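Local coordinates for protein CRISPR-associated endonuclease/helicase Cas3 (Thermus thermophilus HB8, PDB 3SK9) that cuts single-stranded DNA with its metal-dependent HD nuclease domain, the part described here, and carries a separate helicase domain for CRISPR immunity against invading genetic elements, at residues 37-42 with 236-241; 216-221 with 242-247. All coordinates share one frame; numbering follows the deposited sequence.

Contact 1 of 2, residues 37-42 with 236-241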
ATOM      1  N   ALA A  37      -3.810  -4.084   6.275  1.00 14.73           N
ATOM      2  CA  ALA A  37      -4.625  -4.645   5.185  1.00 18.14           C
ATOM      3  C   ALA A  37      -4.888  -6.137   5.417  1.00 18.86           C
ATOM      4  O   ALA A  37      -6.007  -6.599   5.263  1.00 17.87           O
ATOM      5  CB  ALA A  37      -3.913  -4.445   3.816  1.00 19.10           C
ATOM      6  N   LEU A  38      -3.834  -6.895   5.754  1.00 17.78           N
ATOM      7  CA  LEU A  38      -3.982  -8.333   5.946  1.00 22.46           C
ATOM      8  C   LEU A  38      -4.912  -8.613   7.137  1.00 19.26           C
ATOM      9  O   LEU A  38      -5.833  -9.463   7.067  1.00 21.27           O
ATOM     10  CB  LEU A  38      -2.607  -8.981   6.126  1.00 22.96           C
ATOM     11  CG  LEU A  38      -2.637 -10.521   6.157  1.00 34.34           C
ATOM     12  CD1 LEU A  38      -3.430 -11.071   4.946  1.00 24.06           C
ATOM     13  CD2 LEU A  38      -1.223 -11.107   6.182  1.00 34.81           C
ATOM     14  N   ALA A  39      -4.741  -7.841   8.208  1.00 17.92           N
ATOM     15  CA  ALA A  39      -5.561  -8.061   9.416  1.00 19.32           C
ATOM     16  C   ALA A  39      -7.026  -7.750   9.173  1.00 20.81           C
ATOM     17  O   ALA A  39      -7.926  -8.496   9.589  1.00 22.77           O
ATOM     18  CB  ALA A  39      -5.017  -7.243  10.601  1.00 28.63           C
ATOM     19  N   VAL A  40      -7.286  -6.631   8.524  1.00 17.92           N
ATOM     20  CA  VAL A  40      -8.678  -6.309   8.250  1.00 23.58           C
ATOM     21  C   VAL A  40      -9.322  -7.269   7.186  1.00 17.68           C
ATOM     22  O   VAL A  40     -10.465  -7.621   7.363  1.00 18.45           O
ATOM     23  CB  VAL A  40      -9.008  -4.793   8.024  1.00 34.01           C
ATOM     24  CG1 VAL A  40      -8.496  -4.279   6.745  1.00 27.23           C
ATOM     25  CG2 VAL A  40     -10.561  -4.646   8.057  1.00 47.35           C
ATOM     26  N   LEU A  41      -8.590  -7.761   6.165  1.00 14.33           N
ATOM     27  CA  LEU A  41      -9.143  -8.767   5.228  1.00 16.11           C
ATOM     28  C   LEU A  41      -9.521 -10.061   5.972  1.00 24.28           C
ATOM     29  O   LEU A  41     -10.512 -10.701   5.655  1.00 19.01           O
ATOM     30  CB  LEU A  41      -8.166  -9.103   4.079  1.00 15.82           C
ATOM     31  CG  LEU A  41      -7.999  -7.959   3.042  1.00 19.74           C
ATOM     32  CD1 LEU A  41      -6.810  -8.262   2.093  1.00 20.97           C
ATOM     33  CD2 LEU A  41      -9.355  -7.719   2.269  1.00 25.58           C
ATOM     34  N   ARG A  42      -8.715 -10.453   6.965  1.00 21.86           N
ATOM     35  CA  ARG A  42      -9.024 -11.644   7.749  1.00 21.13           C
ATOM     36  C   ARG A  42     -10.300 -11.465   8.551  1.00 26.27           C
ATOM     37  O   ARG A  42     -11.000 -12.450   8.831  1.00 27.45           O
ATOM     38  CB  ARG A  42      -7.849 -12.032   8.667  1.00 23.58           C
ATOM     39  CG  ARG A  42      -6.707 -12.725   7.904  1.00 28.57           C
ATOM     40  CD  ARG A  42      -5.418 -12.729   8.731  1.00 41.08           C
ATOM     41  NE  ARG A  42      -4.336 -13.464   8.085  1.00 41.20           N
ATOM     42  CZ  ARG A  42      -3.111 -13.583   8.588  1.00 45.00           C
ATOM     43  NH1 ARG A  42      -2.810 -13.019   9.770  1.00 34.43           N
ATOM     44  NH2 ARG A  42      -2.200 -14.282   7.913  1.00 45.55           N
ATOM     45  N   ARG A 236       0.451  -7.642  15.254  1.00 23.06           N
ATOM     46  CA  ARG A 236      -0.110  -7.512  16.591  1.00 20.92           C
ATOM     47  C   ARG A 236      -0.632  -6.095  16.786  1.00 21.30           C
ATOM     48  O   ARG A 236      -1.711  -5.889  17.314  1.00 25.24           O
ATOM     49  CB  ARG A 236       0.972  -7.821  17.629  1.00 21.40           C
ATOM     50  CG  ARG A 236       0.440  -7.911  19.077  1.00 32.40           C
ATOM     51  CD  ARG A 236       1.605  -7.976  20.101  1.00 45.55           C
ATOM     52  NE  ARG A 236       2.298  -6.690  20.174  1.00 49.00           N
ATOM     53  CZ  ARG A 236       1.790  -5.611  20.765  1.00 52.78           C
ATOM     54  NH1 ARG A 236       0.598  -5.682  21.350  1.00 59.68           N
ATOM     55  NH2 ARG A 236       2.462  -4.470  20.785  1.00 49.28           N
ATOM     56  N   LEU A 237       0.150  -5.104  16.339  1.00 21.08           N
ATOM     57  CA  LEU A 237      -0.265  -3.724  16.479  1.00 17.91           C
ATOM     58  C   LEU A 237      -1.529  -3.475  15.642  1.00 18.67           C
ATOM     59  O   LEU A 237      -2.412  -2.702  16.029  1.00 22.69           O
ATOM     60  CB  LEU A 237       0.859  -2.789  16.002  1.00 20.65           C
ATOM     61  CG  LEU A 237       2.113  -2.697  16.895  1.00 22.63           C
ATOM     62  CD1 LEU A 237       3.182  -1.898  16.084  1.00 23.74           C
ATOM     63  CD2 LEU A 237       1.777  -1.981  18.184  1.00 27.85           C
ATOM     64  N   ALA A 238      -1.596  -4.095  14.475  1.00 18.38           N
ATOM     65  CA  ALA A 238      -2.772  -3.917  13.599  1.00 18.83           C
ATOM     66  C   ALA A 238      -4.029  -4.453  14.277  1.00 21.70           C
ATOM     67  O   ALA A 238      -5.098  -3.850  14.227  1.00 22.32           O
ATOM     68  CB  ALA A 238      -2.547  -4.648  12.272  1.00 20.92           C
ATOM     69  N   GLN A 239      -3.899  -5.610  14.905  1.00 24.60           N
ATOM     70  CA  GLN A 239      -5.062  -6.211  15.563  1.00 24.40           C
ATOM     71  C   GLN A 239      -5.513  -5.318  16.721  1.00 21.49           C
ATOM     72  O   GLN A 239      -6.715  -5.081  16.895  1.00 23.56           O
ATOM     73  CB  GLN A 239      -4.749  -7.637  16.037  1.00 28.98           C
ATOM     74  CG  GLN A 239      -6.035  -8.431  16.428  1.00 42.28           C
ATOM     75  CD  GLN A 239      -7.119  -8.392  15.315  1.00 60.18           C
ATOM     76  OE1 GLN A 239      -6.890  -8.845  14.187  1.00 57.27           O
ATOM     77  NE2 GLN A 239      -8.291  -7.828  15.639  1.00 58.69           N
ATOM     78  N   GLU A 240      -4.573  -4.774  17.485  1.00 23.70           N
ATOM     79  CA  GLU A 240      -4.943  -3.861  18.588  1.00 23.94           C
ATOM     80  C   GLU A 240      -5.620  -2.605  18.078  1.00 18.84           C
ATOM     81  O   GLU A 240      -6.557  -2.105  18.687  1.00 24.77           O
ATOM     82  CB  GLU A 240      -3.727  -3.449  19.436  1.00 33.19           C
ATOM     83  CG  GLU A 240      -3.257  -4.478  20.435  1.00 46.60           C
ATOM     84  CD  GLU A 240      -2.174  -3.921  21.354  1.00 68.52           C
ATOM     85  OE1 GLU A 240      -2.399  -3.862  22.585  1.00 73.74           O
ATOM     86  OE2 GLU A 240      -1.100  -3.524  20.843  1.00 72.26           O
ATOM     87  N   ALA A 241      -5.113  -2.085  16.970  1.00 21.82           N
ATOM     88  CA  ALA A 241      -5.604  -0.840  16.406  1.00 19.90           C
ATOM     89  C   ALA A 241      -7.011  -1.083  15.893  1.00 23.66           C
ATOM     90  O   ALA A 241      -7.915  -0.275  16.114  1.00 24.48           O
ATOM     91  CB  ALA A 241      -4.722  -0.388  15.253  1.00 20.02           C
TER
HETATM   92  O   HOH W   1      -7.169 -10.060  11.822  1.00 35.11           O

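Contact 2 of 2, residues 216-221 with 242-247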
ATOM      1  N   PRO A 216       0.573   7.483  14.561  1.00 16.91           N
ATOM      2  CA  PRO A 216       1.657   6.951  15.414  1.00 17.28           C
ATOM      3  C   PRO A 216       1.180   6.509  16.788  1.00 21.04           C
ATOM      4  O   PRO A 216       1.905   5.798  17.512  1.00 24.39           O
ATOM      5  CB  PRO A 216       2.639   8.116  15.502  1.00 20.42           C
ATOM      6  CG  PRO A 216       1.877   9.315  15.161  1.00 23.18           C
ATOM      7  CD  PRO A 216       0.795   8.882  14.179  1.00 18.26           C
ATOM      8  N   SER A 217      -0.023   6.897  17.179  1.00 21.63           N
ATOM      9  CA  SER A 217      -0.536   6.375  18.436  1.00 23.82           C
ATOM     10  C   SER A 217      -0.847   4.888  18.305  1.00 25.00           C
ATOM     11  O   SER A 217      -0.883   4.172  19.299  1.00 24.42           O
ATOM     12  CB  SER A 217      -1.761   7.163  18.919  1.00 31.49           C
ATOM     13  OG  SER A 217      -2.923   6.843  18.156  1.00 32.31           O
ATOM     14  N   LEU A 218      -1.089   4.430  17.075  1.00 23.27           N
ATOM     15  CA  LEU A 218      -1.404   3.021  16.813  1.00 23.85           C
ATOM     16  C   LEU A 218      -0.142   2.255  16.364  1.00 25.41           C
ATOM     17  O   LEU A 218       0.044   1.059  16.670  1.00 21.85           O
ATOM     18  CB  LEU A 218      -2.473   2.947  15.691  1.00 19.50           C
ATOM     19  CG  LEU A 218      -3.808   3.604  16.118  1.00 21.59           C
ATOM     20  CD1 LEU A 218      -4.840   3.573  14.989  1.00 26.68           C
ATOM     21  CD2 LEU A 218      -4.332   2.931  17.408  1.00 23.41           C
ATOM     22  N   PHE A 219       0.704   2.973  15.616  1.00 22.75           N
ATOM     23  CA  PHE A 219       1.889   2.405  14.978  1.00 20.72           C
ATOM     24  C   PHE A 219       3.068   3.316  15.300  1.00 19.51           C
ATOM     25  O   PHE A 219       3.488   4.136  14.494  1.00 18.66           O
ATOM     26  CB  PHE A 219       1.656   2.279  13.452  1.00 21.60           C
ATOM     27  CG  PHE A 219       0.915   1.024  13.079  1.00 17.52           C
ATOM     28  CD1 PHE A 219      -0.481   1.001  12.983  1.00 26.06           C
ATOM     29  CD2 PHE A 219       1.625  -0.152  12.883  1.00 18.11           C
ATOM     30  CE1 PHE A 219      -1.162  -0.233  12.682  1.00 18.99           C
ATOM     31  CE2 PHE A 219       0.979  -1.358  12.615  1.00 17.84           C
ATOM     32  CZ  PHE A 219      -0.394  -1.402  12.495  1.00 19.39           C
ATOM     33  N   PRO A 220       3.635   3.137  16.491  1.00 23.33           N
ATOM     34  CA  PRO A 220       4.673   4.068  16.962  1.00 20.23           C
ATOM     35  C   PRO A 220       5.921   4.117  16.077  1.00 19.49           C
ATOM     36  O   PRO A 220       6.333   3.111  15.487  1.00 22.07           O
ATOM     37  CB  PRO A 220       5.061   3.497  18.343  1.00 25.61           C
ATOM     38  CG  PRO A 220       3.957   2.530  18.732  1.00 27.48           C
ATOM     39  CD  PRO A 220       3.418   2.006  17.425  1.00 22.78           C
ATOM     40  N   TYR A 221       6.534   5.304  16.009  1.00 21.79           N
ATOM     41  CA  TYR A 221       7.769   5.481  15.243  1.00 25.06           C
ATOM     42  C   TYR A 221       8.915   4.842  15.997  1.00 27.73           C
ATOM     43  O   TYR A 221       8.859   4.778  17.234  1.00 28.81           O
ATOM     44  CB  TYR A 221       8.082   6.962  15.034  1.00 25.08           C
ATOM     45  CG  TYR A 221       7.006   7.770  14.342  1.00 26.61           C
ATOM     46  CD1 TYR A 221       6.255   7.235  13.271  1.00 27.06           C
ATOM     47  CD2 TYR A 221       6.723   9.068  14.745  1.00 24.73           C
ATOM     48  CE1 TYR A 221       5.274   7.993  12.627  1.00 26.01           C
ATOM     49  CE2 TYR A 221       5.740   9.834  14.090  1.00 27.23           C
ATOM     50  CZ  TYR A 221       5.028   9.284  13.030  1.00 26.99           C
ATOM     51  OH  TYR A 221       4.053  10.038  12.395  1.00 27.22           O
ATOM     52  N   LEU A 242      -7.210  -2.196  15.209  1.00 18.28           N
ATOM     53  CA  LEU A 242      -8.568  -2.457  14.683  1.00 19.74           C
ATOM     54  C   LEU A 242      -9.551  -2.597  15.839  1.00 27.76           C
ATOM     55  O   LEU A 242     -10.670  -2.074  15.766  1.00 27.69           O
ATOM     56  CB  LEU A 242      -8.592  -3.654  13.754  1.00 25.21           C
ATOM     57  CG  LEU A 242      -7.723  -3.409  12.521  1.00 33.08           C
ATOM     58  CD1 LEU A 242      -7.625  -4.695  11.799  1.00 25.95           C
ATOM     59  CD2 LEU A 242      -8.316  -2.290  11.624  1.00 27.67           C
ATOM     60  N   ASN A 243      -9.115  -3.246  16.917  1.00 22.14           N
ATOM     61  CA  ASN A 243      -9.943  -3.363  18.126  1.00 27.28           C
ATOM     62  C   ASN A 243     -10.311  -1.979  18.700  1.00 34.63           C
ATOM     63  O   ASN A 243     -11.471  -1.705  18.948  1.00 29.50           O
ATOM     64  CB  ASN A 243      -9.243  -4.235  19.180  1.00 28.97           C
ATOM     65  CG  ASN A 243      -9.222  -5.697  18.806  1.00 32.54           C
ATOM     66  OD1 ASN A 243      -9.941  -6.132  17.894  1.00 40.55           O
ATOM     67  ND2 ASN A 243      -8.401  -6.479  19.515  1.00 42.57           N
ATOM     68  N   ARG A 244      -9.326  -1.100  18.869  1.00 29.17           N
ATOM     69  CA  ARG A 244      -9.567   0.245  19.399  1.00 34.12           C
ATOM     70  C   ARG A 244     -10.495   1.067  18.492  1.00 37.97           C
ATOM     71  O   ARG A 244     -11.405   1.758  18.975  1.00 35.99           O
ATOM     72  CB  ARG A 244      -8.229   0.986  19.608  1.00 35.06           C
ATOM     73  CG  ARG A 244      -8.369   2.372  20.258  1.00 57.11           C
ATOM     74  CD  ARG A 244      -6.996   2.970  20.616  1.00 66.03           C
ATOM     75  NE  ARG A 244      -6.052   1.945  21.063  1.00 74.80           N
ATOM     76  CZ  ARG A 244      -4.738   2.125  21.194  1.00 86.43           C
ATOM     77  NH1 ARG A 244      -4.185   3.307  20.926  1.00 86.02           N
ATOM     78  NH2 ARG A 244      -3.972   1.116  21.593  1.00 87.22           N
ATOM     79  N   LEU A 245     -10.271   1.008  17.179  1.00 31.60           N
ATOM     80  CA  LEU A 245     -11.040   1.841  16.258  1.00 28.46           C
ATOM     81  C   LEU A 245     -12.491   1.409  16.283  1.00 36.56           C
ATOM     82  O   LEU A 245     -13.377   2.195  15.974  1.00 43.62           O
ATOM     83  CB  LEU A 245     -10.490   1.763  14.809  1.00 25.93           C
ATOM     84  CG  LEU A 245      -9.175   2.526  14.659  1.00 33.38           C
ATOM     85  CD1 LEU A 245      -8.443   2.182  13.345  1.00 27.30           C
ATOM     86  CD2 LEU A 245      -9.432   4.039  14.776  1.00 38.61           C
ATOM     87  N   GLY A 246     -12.740   0.170  16.694  1.00 29.71           N
ATOM     88  CA  GLY A 246     -14.101  -0.309  16.786  1.00 31.19           C
ATOM     89  C   GLY A 246     -14.858   0.084  18.050  1.00 35.63           C
ATOM     90  O   GLY A 246     -16.078  -0.068  18.077  1.00 31.18           O
ATOM     91  N   TRP A 247     -14.161   0.549  19.089  1.00 33.17           N
ATOM     92  CA  TRP A 247     -14.801   0.857  20.383  1.00 37.54           C
ATOM     93  C   TRP A 247     -15.932   1.880  20.185  1.00 33.51           C
ATOM     94  O   TRP A 247     -15.861   2.767  19.307  1.00 34.03           O
ATOM     95  CB  TRP A 247     -13.810   1.443  21.414  1.00 39.78           C
ATOM     96  CG  TRP A 247     -12.730   0.510  21.941  1.00 39.85           C
ATOM     97  CD1 TRP A 247     -12.714  -0.847  21.895  1.00 47.91           C
ATOM     98  CD2 TRP A 247     -11.534   0.899  22.638  1.00 49.09           C
ATOM     99  NE1 TRP A 247     -11.572  -1.329  22.497  1.00 47.32           N
ATOM    100  CE2 TRP A 247     -10.828  -0.274  22.949  1.00 49.90           C
ATOM    101  CE3 TRP A 247     -10.988   2.133  23.012  1.00 52.18           C
ATOM    102  CZ2 TRP A 247      -9.605  -0.252  23.623  1.00 60.40           C
ATOM    103  CZ3 TRP A 247      -9.785   2.155  23.678  1.00 58.81           C
ATOM    104  CH2 TRP A 247      -9.104   0.974  23.977  1.00 64.38           C
TER

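Contact 1 of 2, residues 37-42 with 236-241
Ala39 and Ala238 meet methyl to methyl, with Ala39 CB 4.0 Å from Ala238 CB, where helix 26-43 runs beside helix 230-246. Both bonds from the backbone to these methyls point at the opposite helix, and with so little side chain between them the two backbones come close: Ala39 CA lies 6.4 Å from Gln239 CA. Alanine suits both places because a single methyl is enough to give apolar contact at this backbone spacing. This is the tight, buried side. It belongs to the mainly helical HD-domain fold, in which helix 26-43 also supplies the metal ligand His29; the other flank of that helix packs on helix 60-71 through Ala37, Leu38 and Leu41.

One residue further along helix 230-246 the joint becomes polar and looser. Gln239 starts off to the side, but a bend at its second torsion (chi2 51°) brings the amide back toward helix 26-43, leaving Gln239 OE1 4.4 Å from Ala39 CB. A water bridges the helices here, donating to the backbone Ala39 O at 2.8 Å and to Gln239 OE1 at 2.7 Å. The amide thus serves as acceptor at OE1, while its NE2 is bonded to Asn243 one turn on, which helps fix the rotation of the group. Glutamine fits this partly exposed position, being long enough to reach the water and able to accept and donate at once.

Contact 2 of 2, residues 216-221 with 242-247
Leu218 sends its two methyls to two different residues of helix 230-246: CD2 to Arg244 and CD1 to Leu245. The route of Arg244 shows how an arginine can close over a leucine. Its CB already points toward the loop, and CG, anti to the backbone N (chi1 -176°), carries the chain outward in an extended course. At Arg244 CD, 4.2 Å from Leu218 CD2, the aliphatic part first comes alongside the leucine. A bend at chi3 (-36°) then turns the head, and past NE, itself still at the distance of CD, the approach tightens. Arg244 CZ is 3.9 Å from Leu218 CD2. Arg244 NH1 comes nearer still, 3.5 Å from Leu218 CD2. This methyl therefore lies over one face of the guanidinium, the two side chains sliding past each other in opposite directions.

The loop that joins helix 196-213 to helix 230-246 folds back here against the last turn of the latter. Ser217 O lies oblique to the guanidinium, 3.8 Å from Arg244 NH1, a distance at which any attraction is probably only weakly electrostatic. The hydroxyl of Ser217 has its own partner, Asp215, within the loop.

Deeper in, Leu218 CD1 meets Leu245 CD1 at 4.2 Å, the two chains crossing at a slant. Leucine serves well in both positions, since each has a forked end to spread over several neighbours: Leu218 also rests on Ala241, and Leu245 on Trp211 and Val212 of helix 196-213. Arginine fits the partly exposed margin of the contact, its methylenes and flat face covering apolar carbon while its charged end stays toward the outside.

In the fold
Contact 1 and contact 2 lie with their centres 10 Å apart, on consecutive turns of helix 230-246, which faces helix 26-43 with one side and the 216-221 loop with another. Phe219 bridges them: Phe219 CZ is 3.6 Å from Ala238 N and Phe219 CE2 3.7 Å from Leu237 CB, while its side chain also touches Asp32 and Val36 of helix 26-43. From contact 2, Leu242 CD1 comes 3.8 Å from Val40 N. The metal site, to which His29, His74, Asp75 and Asp210 belong, is nearby but not touched: the side chain of His29 is about 12 Å from that of Ala238 and about 10 Å from that of Leu218, and Leu245 is about 11 Å from Asp210, side chain to side chain.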